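Orotidine-5-phosphate decarboxylase/orotate phosphoribosyltransferase, putative (Ompdcase-oprtase, putative) (Leishmania infantum, PDB 3QW3) probably catalyses, through this decarboxylase domain of a bifunctional UMP synthase, the conversion of orotidine 5'-phosphate to UMP and carbon dioxide in pyrimidine synthesis. Local coordinates at residues A[152-163]-A[183-194]; A[2-10]-A[74-82]. All coordinates share one frame; numbering follows the deposited sequence.

Contact 1: A[152-163]-A[183-194]; sequences RYLYEAVAERAE and ALARVRARAPTL. With SO4 (sulfate ion), chain F.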
loop_
_atom_site.group_PDB
_atom_site.type_symbol
_atom_site.label_atom_id
_atom_site.label_comp_id
_atom_site.label_asym_id
_atom_site.label_seq_id
_atom_site.Cartn_x
_atom_site.Cartn_y
_atom_site.Cartn_z
ATOM N N ARG A 152 -6.887 -15.038 20.137
ATOM C CA ARG A 152 -5.738 -14.999 19.226
ATOM C C ARG A 152 -5.344 -13.580 18.824
ATOM O O ARG A 152 -6.092 -12.633 19.050
ATOM C CB ARG A 152 -5.996 -15.872 17.989
ATOM C CG ARG A 152 -7.075 -15.366 17.057
ATOM C CD ARG A 152 -7.849 -16.528 16.459
ATOM N NE ARG A 152 -8.521 -16.156 15.216
ATOM C CZ ARG A 152 -9.698 -15.536 15.138
ATOM N NH1 ARG A 152 -10.362 -15.202 16.235
ATOM N NH2 ARG A 152 -10.209 -15.250 13.950
ATOM N N TYR A 153 -4.159 -13.446 18.238
ATOM C CA TYR A 153 -3.669 -12.159 17.763
ATOM C C TYR A 153 -4.292 -11.814 16.415
ATOM O O TYR A 153 -4.712 -12.707 15.674
ATOM C CB TYR A 153 -2.146 -12.191 17.633
ATOM C CG TYR A 153 -1.419 -12.415 18.937
ATOM C CD1 TYR A 153 -1.340 -11.403 19.892
ATOM C CD2 TYR A 153 -0.809 -13.637 19.217
ATOM C CE1 TYR A 153 -0.673 -11.599 21.094
ATOM C CE2 TYR A 153 -0.137 -13.847 20.421
ATOM C CZ TYR A 153 -0.072 -12.822 21.351
ATOM O OH TYR A 153 0.588 -13.011 22.544
ATOM N N LEU A 154 -4.351 -10.522 16.097
ATOM C CA LEU A 154 -4.859 -10.086 14.792
ATOM C C LEU A 154 -4.137 -10.796 13.645
ATOM O O LEU A 154 -4.763 -11.177 12.653
ATOM C CB LEU A 154 -4.765 -8.561 14.617
ATOM C CG LEU A 154 -5.197 -8.012 13.242
ATOM C CD1 LEU A 154 -6.696 -8.204 13.010
ATOM C CD2 LEU A 154 -4.814 -6.548 13.039
ATOM N N TYR A 155 -2.826 -10.989 13.781
ATOM C CA TYR A 155 -2.073 -11.638 12.704
ATOM C C TYR A 155 -2.489 -13.090 12.476
ATOM O O TYR A 155 -2.462 -13.578 11.347
ATOM C CB TYR A 155 -0.553 -11.482 12.872
ATOM C CG TYR A 155 0.091 -12.239 14.018
ATOM C CD1 TYR A 155 0.432 -11.587 15.197
ATOM C CD2 TYR A 155 0.409 -13.594 13.897
ATOM C CE1 TYR A 155 1.050 -12.264 16.241
ATOM C CE2 TYR A 155 1.024 -14.284 14.936
ATOM C CZ TYR A 155 1.340 -13.609 16.107
ATOM O OH TYR A 155 1.952 -14.269 17.145
ATOM N N GLU A 156 -2.908 -13.766 13.544
ATOM C CA GLU A 156 -3.456 -15.116 13.424
ATOM C C GLU A 156 -4.801 -15.105 12.701
ATOM O O GLU A 156 -5.093 -16.008 11.912
ATOM C CB GLU A 156 -3.589 -15.773 14.799
ATOM C CG GLU A 156 -2.258 -16.110 15.456
ATOM C CD GLU A 156 -2.437 -16.753 16.824
ATOM O OE1 GLU A 156 -2.283 -17.989 16.923
ATOM O OE2 GLU A 156 -2.744 -16.022 17.791
ATOM N N ALA A 157 -5.617 -14.080 12.962
ATOM C CA ALA A 157 -6.888 -13.914 12.247
ATOM C C ALA A 157 -6.683 -13.685 10.741
ATOM O O ALA A 157 -7.449 -14.182 9.913
ATOM C CB ALA A 157 -7.713 -12.782 12.860
ATOM N N VAL A 158 -5.642 -12.930 10.398
ATOM C CA VAL A 158 -5.278 -12.697 9.006
ATOM C C VAL A 158 -4.833 -14.010 8.348
ATOM O O VAL A 158 -5.265 -14.337 7.240
ATOM C CB VAL A 158 -4.182 -11.607 8.895
ATOM C CG1 VAL A 158 -3.624 -11.524 7.472
ATOM C CG2 VAL A 158 -4.740 -10.257 9.336
ATOM N N ALA A 159 -3.991 -14.761 9.052
ATOM C CA ALA A 159 -3.509 -16.058 8.567
ATOM C C ALA A 159 -4.651 -17.036 8.279
ATOM O O ALA A 159 -4.636 -17.722 7.254
ATOM C CB ALA A 159 -2.505 -16.662 9.556
ATOM N N GLU A 160 -5.641 -17.079 9.170
ATOM C CA GLU A 160 -6.818 -17.947 9.001
ATOM C C GLU A 160 -7.628 -17.583 7.763
ATOM O O GLU A 160 -8.017 -18.456 6.977
ATOM C CB GLU A 160 -7.727 -17.874 10.232
ATOM C CG GLU A 160 -7.173 -18.516 11.483
ATOM C CD GLU A 160 -8.177 -18.485 12.627
ATOM O OE1 GLU A 160 -8.881 -17.465 12.783
ATOM O OE2 GLU A 160 -8.270 -19.485 13.365
ATOM N N ARG A 161 -7.887 -16.286 7.593
ATOM C CA ARG A 161 -8.583 -15.789 6.414
ATOM C C ARG A 161 -7.852 -16.179 5.139
ATOM O O ARG A 161 -8.468 -16.616 4.169
ATOM C CB ARG A 161 -8.711 -14.269 6.481
ATOM C CG ARG A 161 -10.033 -13.792 7.013
ATOM C CD ARG A 161 -9.910 -12.393 7.578
ATOM N NE ARG A 161 -11.154 -11.964 8.210
ATOM C CZ ARG A 161 -11.526 -12.275 9.449
ATOM N NH1 ARG A 161 -10.758 -13.033 10.224
ATOM N NH2 ARG A 161 -12.680 -11.825 9.913
ATOM N N ALA A 162 -6.531 -16.015 5.156
ATOM C CA ALA A 162 -5.705 -16.274 3.992
ATOM C C ALA A 162 -5.720 -17.749 3.598
ATOM O O ALA A 162 -5.882 -18.065 2.425
ATOM C CB ALA A 162 -4.281 -15.789 4.235
ATOM N N GLU A 163 -5.558 -18.637 4.580
ATOM C CA GLU A 163 -5.603 -20.087 4.341
ATOM C C GLU A 163 -7.017 -20.536 3.970
ATOM O O GLU A 163 -7.192 -21.461 3.173
ATOM C CB GLU A 163 -5.106 -20.846 5.583
ATOM C CG GLU A 163 -5.122 -22.384 5.484
ATOM C CD GLU A 163 -3.953 -22.978 4.701
ATOM O OE1 GLU A 163 -2.808 -22.497 4.825
ATOM O OE2 GLU A 163 -4.179 -23.960 3.964
ATOM N N ALA A 183 5.936 -16.464 16.763
ATOM C CA ALA A 183 4.865 -15.928 15.921
ATOM C C ALA A 183 4.798 -16.669 14.588
ATOM O O ALA A 183 3.720 -16.999 14.103
ATOM C CB ALA A 183 5.048 -14.431 15.699
ATOM N N LEU A 184 5.964 -16.947 14.011
ATOM C CA LEU A 184 6.046 -17.687 12.759
ATOM C C LEU A 184 5.370 -19.060 12.895
ATOM O O LEU A 184 4.640 -19.486 12.004
ATOM C CB LEU A 184 7.513 -17.844 12.342
ATOM C CG LEU A 184 7.974 -17.490 10.926
ATOM C CD1 LEU A 184 9.461 -17.804 10.779
ATOM C CD2 LEU A 184 7.180 -18.218 9.874
ATOM N N ALA A 185 5.602 -19.740 14.020
ATOM C CA ALA A 185 4.974 -21.037 14.281
ATOM C C ALA A 185 3.458 -20.923 14.457
ATOM O O ALA A 185 2.715 -21.805 14.022
ATOM C CB ALA A 185 5.602 -21.707 15.496
ATOM N N ARG A 186 3.005 -19.840 15.089
ATOM C CA ARG A 186 1.568 -19.587 15.232
ATOM C C ARG A 186 0.915 -19.446 13.861
ATOM O O ARG A 186 -0.158 -19.997 13.615
ATOM C CB ARG A 186 1.297 -18.339 16.078
ATOM C CG ARG A 186 1.559 -18.520 17.563
ATOM C CD ARG A 186 0.837 -17.459 18.375
ATOM N NE ARG A 186 1.153 -17.573 19.796
ATOM C CZ ARG A 186 2.136 -16.921 20.411
ATOM N NH1 ARG A 186 2.919 -16.080 19.742
ATOM N NH2 ARG A 186 2.335 -17.106 21.709
ATOM N N VAL A 187 1.578 -18.721 12.964
ATOM C CA VAL A 187 1.052 -18.521 11.617
ATOM C C VAL A 187 0.990 -19.848 10.850
ATOM O O VAL A 187 -0.014 -20.152 10.201
ATOM C CB VAL A 187 1.851 -17.437 10.854
ATOM C CG1 VAL A 187 1.325 -17.273 9.443
ATOM C CG2 VAL A 187 1.773 -16.116 11.606
ATOM N N ARG A 188 2.050 -20.648 10.948
ATOM C CA ARG A 188 2.059 -21.962 10.306
ATOM C C ARG A 188 0.950 -22.891 10.837
ATOM O O ARG A 188 0.408 -23.709 10.092
ATOM C CB ARG A 188 3.444 -22.614 10.424
ATOM C CG ARG A 188 3.596 -23.952 9.686
ATOM C CD ARG A 188 3.118 -23.880 8.239
ATOM N NE ARG A 188 4.092 -23.254 7.352
ATOM C CZ ARG A 188 3.803 -22.728 6.166
ATOM N NH1 ARG A 188 2.554 -22.721 5.714
ATOM N NH2 ARG A 188 4.770 -22.198 5.432
ATOM N N ALA A 189 0.606 -22.743 12.113
ATOM C CA ALA A 189 -0.488 -23.510 12.712
ATOM C C ALA A 189 -1.851 -23.100 12.147
ATOM O O ALA A 189 -2.724 -23.949 11.953
ATOM C CB ALA A 189 -0.476 -23.373 14.221
ATOM N N ARG A 190 -2.022 -21.802 11.883
ATOM C CA ARG A 190 -3.271 -21.272 11.314
ATOM C C ARG A 190 -3.345 -21.469 9.806
ATOM O O ARG A 190 -4.435 -21.585 9.239
ATOM C CB ARG A 190 -3.433 -19.780 11.636
ATOM C CG ARG A 190 -3.476 -19.446 13.117
ATOM C CD ARG A 190 -4.695 -20.055 13.806
ATOM N NE ARG A 190 -4.684 -19.793 15.245
ATOM C CZ ARG A 190 -5.734 -19.939 16.053
ATOM N NH1 ARG A 190 -6.905 -20.339 15.573
ATOM N NH2 ARG A 190 -5.613 -19.675 17.349
ATOM N N ALA A 191 -2.178 -21.500 9.165
ATOM C CA ALA A 191 -2.080 -21.612 7.718
ATOM C C ALA A 191 -1.064 -22.688 7.344
ATOM O O ALA A 191 0.084 -22.377 7.039
ATOM C CB ALA A 191 -1.696 -20.260 7.096
ATOM N N PRO A 192 -1.491 -23.962 7.360
ATOM C CA PRO A 192 -0.571 -25.082 7.137
ATOM C C PRO A 192 -0.012 -25.234 5.715
ATOM O O PRO A 192 1.029 -25.876 5.538
ATOM C CB PRO A 192 -1.422 -26.311 7.511
ATOM C CG PRO A 192 -2.534 -25.773 8.353
ATOM C CD PRO A 192 -2.834 -24.438 7.741
ATOM N N THR A 193 -0.679 -24.670 4.710
ATOM C CA THR A 193 -0.264 -24.906 3.319
ATOM C C THR A 193 0.330 -23.698 2.584
ATOM O O THR A 193 0.976 -23.861 1.547
ATOM C CB THR A 193 -1.404 -25.500 2.444
ATOM O OG1 THR A 193 -2.409 -24.504 2.206
ATOM C CG2 THR A 193 -2.028 -26.723 3.098
ATOM N N LEU A 194 0.107 -22.490 3.099
ATOM C CA LEU A 194 0.505 -21.297 2.353
ATOM C C LEU A 194 2.011 -21.083 2.332
ATOM O O LEU A 194 2.692 -21.392 3.296
ATOM C CB LEU A 194 -0.173 -20.045 2.913
ATOM C CG LEU A 194 -1.700 -20.058 2.984
ATOM C CD1 LEU A 194 -2.184 -18.670 3.346
ATOM C CD2 LEU A 194 -2.334 -20.526 1.675
HETATM S S SO4 F . -13.508 -14.122 12.860
HETATM O O1 SO4 F . -14.845 -13.643 13.202
HETATM O O2 SO4 F . -13.611 -15.375 12.114
HETATM O O3 SO4 F . -12.844 -13.129 12.032
HETATM O O4 SO4 F . -12.731 -14.322 14.081
HETATM O O HOH W 1 -1.758 -20.381 16.013
#
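Arg190 reaches from helix 181-190 to two glutamates one turn apart on helix 154-163, its neighbour on the outside of a TIM barrel; segments 154-163 and 183-190 run 33° from parallel. Bent at chi2, its chain runs beside Glu160, and Arg190 NH1 meets Glu160 OE2 at 2.7 Å in poor angular geometry, the carboxylate and guanidinium planes 85° apart. Arg190 NE makes a salt bridge to Glu156 OE1 whose hydrogen bond is weak; a water accepts from this NE and donates to Glu156 OE1 and Arg186 O. Over one face of the Arg190 guanidinium lies Arg152 CD; Arg152 pairs with Glu160 OE1, and the carboxylates probably ease the closeness of the two arginines. Arg152 NH2 and Arg161 hold a sulfate, probably from the crystallisation liquor. Long Arg186 turns a guanidinium face to Tyr153, whose CE2 lies 3.8 Å from Arg186 CZ. Inside this polar layer, small Ala159 lets Val187 CG1 come within 3.9 Å of its CB, while Val187 CG2 packs against Tyr155. Glu163 bends at chi2 (79°) over Ala191 and Pro192 to the turn beyond. There Glu163 OE1 accepts from Thr193 N at 3.0 Å and Glu163 OE2 from Thr193 OG1 at 2.6 Å, both syn.

Contact 2: A[2-10]-A[74-82]; sequences SFFDLLNER and PAGIPVVLD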
loop_
_atom_site.group_PDB
_atom_site.type_symbol
_atom_site.label_atom_id
_atom_site.label_comp_id
_atom_site.label_asym_id
_atom_site.label_seq_id
_atom_site.Cartn_x
_atom_site.Cartn_y
_atom_site.Cartn_z
ATOM N N SER A 2 2.661 -20.632 -14.173
ATOM C CA SER A 2 2.232 -19.846 -13.011
ATOM C C SER A 2 3.390 -19.546 -12.064
ATOM O O SER A 2 4.451 -20.176 -12.140
ATOM C CB SER A 2 1.130 -20.574 -12.241
ATOM O OG SER A 2 1.676 -21.518 -11.329
ATOM N N PHE A 3 3.172 -18.592 -11.163
ATOM C CA PHE A 3 4.151 -18.294 -10.130
ATOM C C PHE A 3 4.542 -19.542 -9.338
ATOM O O PHE A 3 5.731 -19.801 -9.123
ATOM C CB PHE A 3 3.627 -17.220 -9.171
ATOM C CG PHE A 3 4.512 -17.009 -7.984
ATOM C CD1 PHE A 3 5.600 -16.150 -8.066
ATOM C CD2 PHE A 3 4.285 -17.696 -6.794
ATOM C CE1 PHE A 3 6.444 -15.963 -6.967
ATOM C CE2 PHE A 3 5.121 -17.507 -5.691
ATOM C CZ PHE A 3 6.201 -16.637 -5.789
ATOM N N PHE A 4 3.547 -20.307 -8.897
ATOM C CA PHE A 4 3.822 -21.488 -8.079
ATOM C C PHE A 4 4.414 -22.666 -8.858
ATOM O O PHE A 4 5.139 -23.473 -8.278
ATOM C CB PHE A 4 2.610 -21.880 -7.222
ATOM C CG PHE A 4 2.350 -20.919 -6.099
ATOM C CD1 PHE A 4 3.199 -20.872 -4.995
ATOM C CD2 PHE A 4 1.284 -20.022 -6.164
ATOM C CE1 PHE A 4 2.975 -19.961 -3.960
ATOM C CE2 PHE A 4 1.055 -19.113 -5.136
ATOM C CZ PHE A 4 1.898 -19.081 -4.034
ATOM N N ASP A 5 4.135 -22.742 -10.162
ATOM C CA ASP A 5 4.826 -23.698 -11.046
ATOM C C ASP A 5 6.316 -23.380 -11.110
ATOM O O ASP A 5 7.162 -24.278 -11.013
ATOM C CB ASP A 5 4.262 -23.658 -12.469
ATOM C CG ASP A 5 2.883 -24.281 -12.581
ATOM O OD1 ASP A 5 2.516 -25.120 -11.728
ATOM O OD2 ASP A 5 2.169 -23.918 -13.545
ATOM N N LEU A 6 6.630 -22.097 -11.279
ATOM C CA LEU A 6 8.010 -21.647 -11.332
ATOM C C LEU A 6 8.674 -21.837 -9.974
ATOM O O LEU A 6 9.785 -22.365 -9.892
ATOM C CB LEU A 6 8.106 -20.184 -11.785
ATOM C CG LEU A 6 7.684 -19.867 -13.226
ATOM C CD1 LEU A 6 7.529 -18.374 -13.409
ATOM C CD2 LEU A 6 8.694 -20.418 -14.230
ATOM N N LEU A 7 7.990 -21.424 -8.909
ATOM C CA LEU A 7 8.577 -21.510 -7.568
ATOM C C LEU A 7 8.808 -22.947 -7.115
ATOM O O LEU A 7 9.858 -23.254 -6.542
ATOM C CB LEU A 7 7.743 -20.751 -6.536
ATOM C CG LEU A 7 8.361 -20.630 -5.136
ATOM C CD1 LEU A 7 9.696 -19.872 -5.180
ATOM C CD2 LEU A 7 7.385 -19.942 -4.193
ATOM N N ASN A 8 7.837 -23.825 -7.364
ATOM C CA ASN A 8 8.011 -25.236 -7.013
ATOM C C ASN A 8 9.208 -25.862 -7.716
ATOM O O ASN A 8 9.934 -26.655 -7.110
ATOM C CB ASN A 8 6.737 -26.049 -7.268
ATOM C CG ASN A 8 5.710 -25.896 -6.156
ATOM O OD1 ASN A 8 6.050 -25.620 -5.000
ATOM N ND2 ASN A 8 4.439 -26.086 -6.501
ATOM N N GLU A 9 9.430 -25.486 -8.975
ATOM C CA GLU A 9 10.605 -25.948 -9.716
ATOM C C GLU A 9 11.890 -25.416 -9.079
ATOM O O GLU A 9 12.830 -26.174 -8.857
ATOM C CB GLU A 9 10.518 -25.550 -11.196
ATOM C CG GLU A 9 11.730 -25.951 -12.044
ATOM C CD GLU A 9 11.849 -27.453 -12.277
ATOM O OE1 GLU A 9 12.960 -27.895 -12.643
ATOM O OE2 GLU A 9 10.851 -28.187 -12.095
ATOM N N ARG A 10 11.925 -24.120 -8.762
ATOM C CA ARG A 10 13.106 -23.553 -8.116
ATOM C C ARG A 10 13.337 -24.127 -6.722
ATOM O O ARG A 10 14.485 -24.283 -6.316
ATOM C CB ARG A 10 13.037 -22.017 -8.045
ATOM C CG ARG A 10 12.957 -21.310 -9.399
ATOM C CD ARG A 10 14.158 -21.596 -10.303
ATOM N NE ARG A 10 15.411 -21.054 -9.777
ATOM C CZ ARG A 10 16.585 -21.163 -10.392
ATOM N NH1 ARG A 10 16.668 -21.800 -11.558
ATOM N NH2 ARG A 10 17.677 -20.633 -9.851
ATOM N N PRO A 74 16.515 -14.177 -15.304
ATOM C CA PRO A 74 16.459 -15.364 -16.165
ATOM C C PRO A 74 15.080 -15.994 -16.231
ATOM O O PRO A 74 14.351 -16.014 -15.234
ATOM C CB PRO A 74 17.433 -16.333 -15.486
ATOM C CG PRO A 74 18.427 -15.463 -14.846
ATOM C CD PRO A 74 17.667 -14.233 -14.386
ATOM N N ALA A 75 14.724 -16.504 -17.407
ATOM C CA ALA A 75 13.493 -17.262 -17.559
ATOM C C ALA A 75 13.506 -18.415 -16.556
ATOM O O ALA A 75 14.545 -19.053 -16.334
ATOM C CB ALA A 75 13.355 -17.784 -18.991
ATOM N N GLY A 76 12.362 -18.643 -15.923
ATOM C CA GLY A 76 12.217 -19.714 -14.946
ATOM C C GLY A 76 12.305 -19.270 -13.493
ATOM O O GLY A 76 11.940 -20.025 -12.598
ATOM N N ILE A 77 12.793 -18.054 -13.254
ATOM C CA ILE A 77 12.879 -17.528 -11.888
ATOM C C ILE A 77 11.799 -16.466 -11.676
ATOM O O ILE A 77 11.814 -15.430 -12.340
ATOM C CB ILE A 77 14.275 -16.962 -11.549
ATOM C CG1 ILE A 77 15.375 -17.980 -11.903
ATOM C CG2 ILE A 77 14.343 -16.588 -10.055
ATOM C CD1 ILE A 77 16.819 -17.437 -11.772
ATOM N N PRO A 78 10.863 -16.728 -10.748
ATOM C CA PRO A 78 9.744 -15.800 -10.557
ATOM C C PRO A 78 10.165 -14.511 -9.866
ATOM O O PRO A 78 11.133 -14.495 -9.106
ATOM C CB PRO A 78 8.777 -16.595 -9.687
ATOM C CG PRO A 78 9.643 -17.546 -8.924
ATOM C CD PRO A 78 10.784 -17.888 -9.842
ATOM N N VAL A 79 9.431 -13.441 -10.159
ATOM C CA VAL A 79 9.693 -12.117 -9.614
ATOM C C VAL A 79 8.520 -11.716 -8.729
ATOM O O VAL A 79 7.359 -11.755 -9.154
ATOM C CB VAL A 79 9.882 -11.082 -10.747
ATOM C CG1 VAL A 79 10.010 -9.667 -10.193
ATOM C CG2 VAL A 79 11.115 -11.428 -11.592
ATOM N N VAL A 80 8.837 -11.336 -7.496
ATOM C CA VAL A 80 7.853 -10.806 -6.567
ATOM C C VAL A 80 8.032 -9.289 -6.500
ATOM O O VAL A 80 9.054 -8.805 -6.026
ATOM C CB VAL A 80 8.037 -11.403 -5.150
ATOM C CG1 VAL A 80 6.988 -10.828 -4.188
ATOM C CG2 VAL A 80 7.968 -12.936 -5.194
ATOM N N LEU A 81 7.053 -8.536 -6.996
ATOM C CA LEU A 81 7.124 -7.087 -6.886
ATOM C C LEU A 81 6.708 -6.701 -5.470
ATOM O O LEU A 81 5.557 -6.910 -5.080
ATOM C CB LEU A 81 6.236 -6.401 -7.937
ATOM C CG LEU A 81 6.241 -4.867 -7.930
ATOM C CD1 LEU A 81 7.634 -4.285 -8.216
ATOM C CD2 LEU A 81 5.213 -4.319 -8.931
ATOM N N ASP A 82 7.648 -6.159 -4.698
ATOM C CA ASP A 82 7.345 -5.767 -3.318
ATOM C C ASP A 82 6.790 -4.355 -3.292
ATOM O O ASP A 82 7.525 -3.381 -3.099
ATOM C CB ASP A 82 8.557 -5.896 -2.396
ATOM C CG ASP A 82 8.168 -5.930 -0.923
ATOM O OD1 ASP A 82 6.975 -5.731 -0.587
ATOM O OD2 ASP A 82 9.060 -6.162 -0.085
HETATM O O HOH W 2 11.319 -22.509 -12.621
#
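Pro78 presses its ring into the side of helix 3-11, where Phe3, Leu6 and Arg10 receive it at successive points. Its CB lies 3.6 Å from Phe3 CD1, the two side chains crossing at about a right angle, while its CD meets Leu6 CB at 4.0 Å; the rigid apolar ring thus serves both neighbours. Phe3 extends further, CE1 touching Val80 CG2 at 3.8 Å; with CG anti to the backbone N (chi1 172°), the ring reaches the start of strand 80-85. At the other end Arg10 bends at chi2 and chi3, laying one guanidinium face on Ile77 CG1, 3.7 Å above the plane, while NH2 bonds to Ala45 O. Gly76, at phi 100° in the type II turn from Pro74 to Ile77, occupies a conformation where a CB would jam against the preceding carbonyl. Gly76 O receives a water hydrogen bond at 2.6 Å, and that water also donates to Leu6 O. Further out, Ser2 and Asp5 form a capping box that starts the helix, and Ala107 backs Phe3 and Val80. The direct contact is mainly apolar, consistent with a helix covering the barrel at the N-terminal ends of its strands, with polar bridging left to water.

How the contacts relate
From the N terminus, helix 3-11 precedes the first barrel strand, 16-20, and contact 2 brings it back against the residues leading into strand 80-85, closing a loop of 63 residues that holds strands 16-20 and 47-50. The chain then passes through strands 107-110 and 129-135 before contact 1 opens. This shorter loop, 19 residues, contains strand 172-176 and joins consecutive outer helices, 154-163 and 181-190. The loops follow in series, neither nested nor crossed. Contact 2 ties the N-terminal helix to the N-terminal end of strand 80-85, whereas contact 1 lies on the barrel's outer layer; their centres are 24 Å apart and their atoms do not touch.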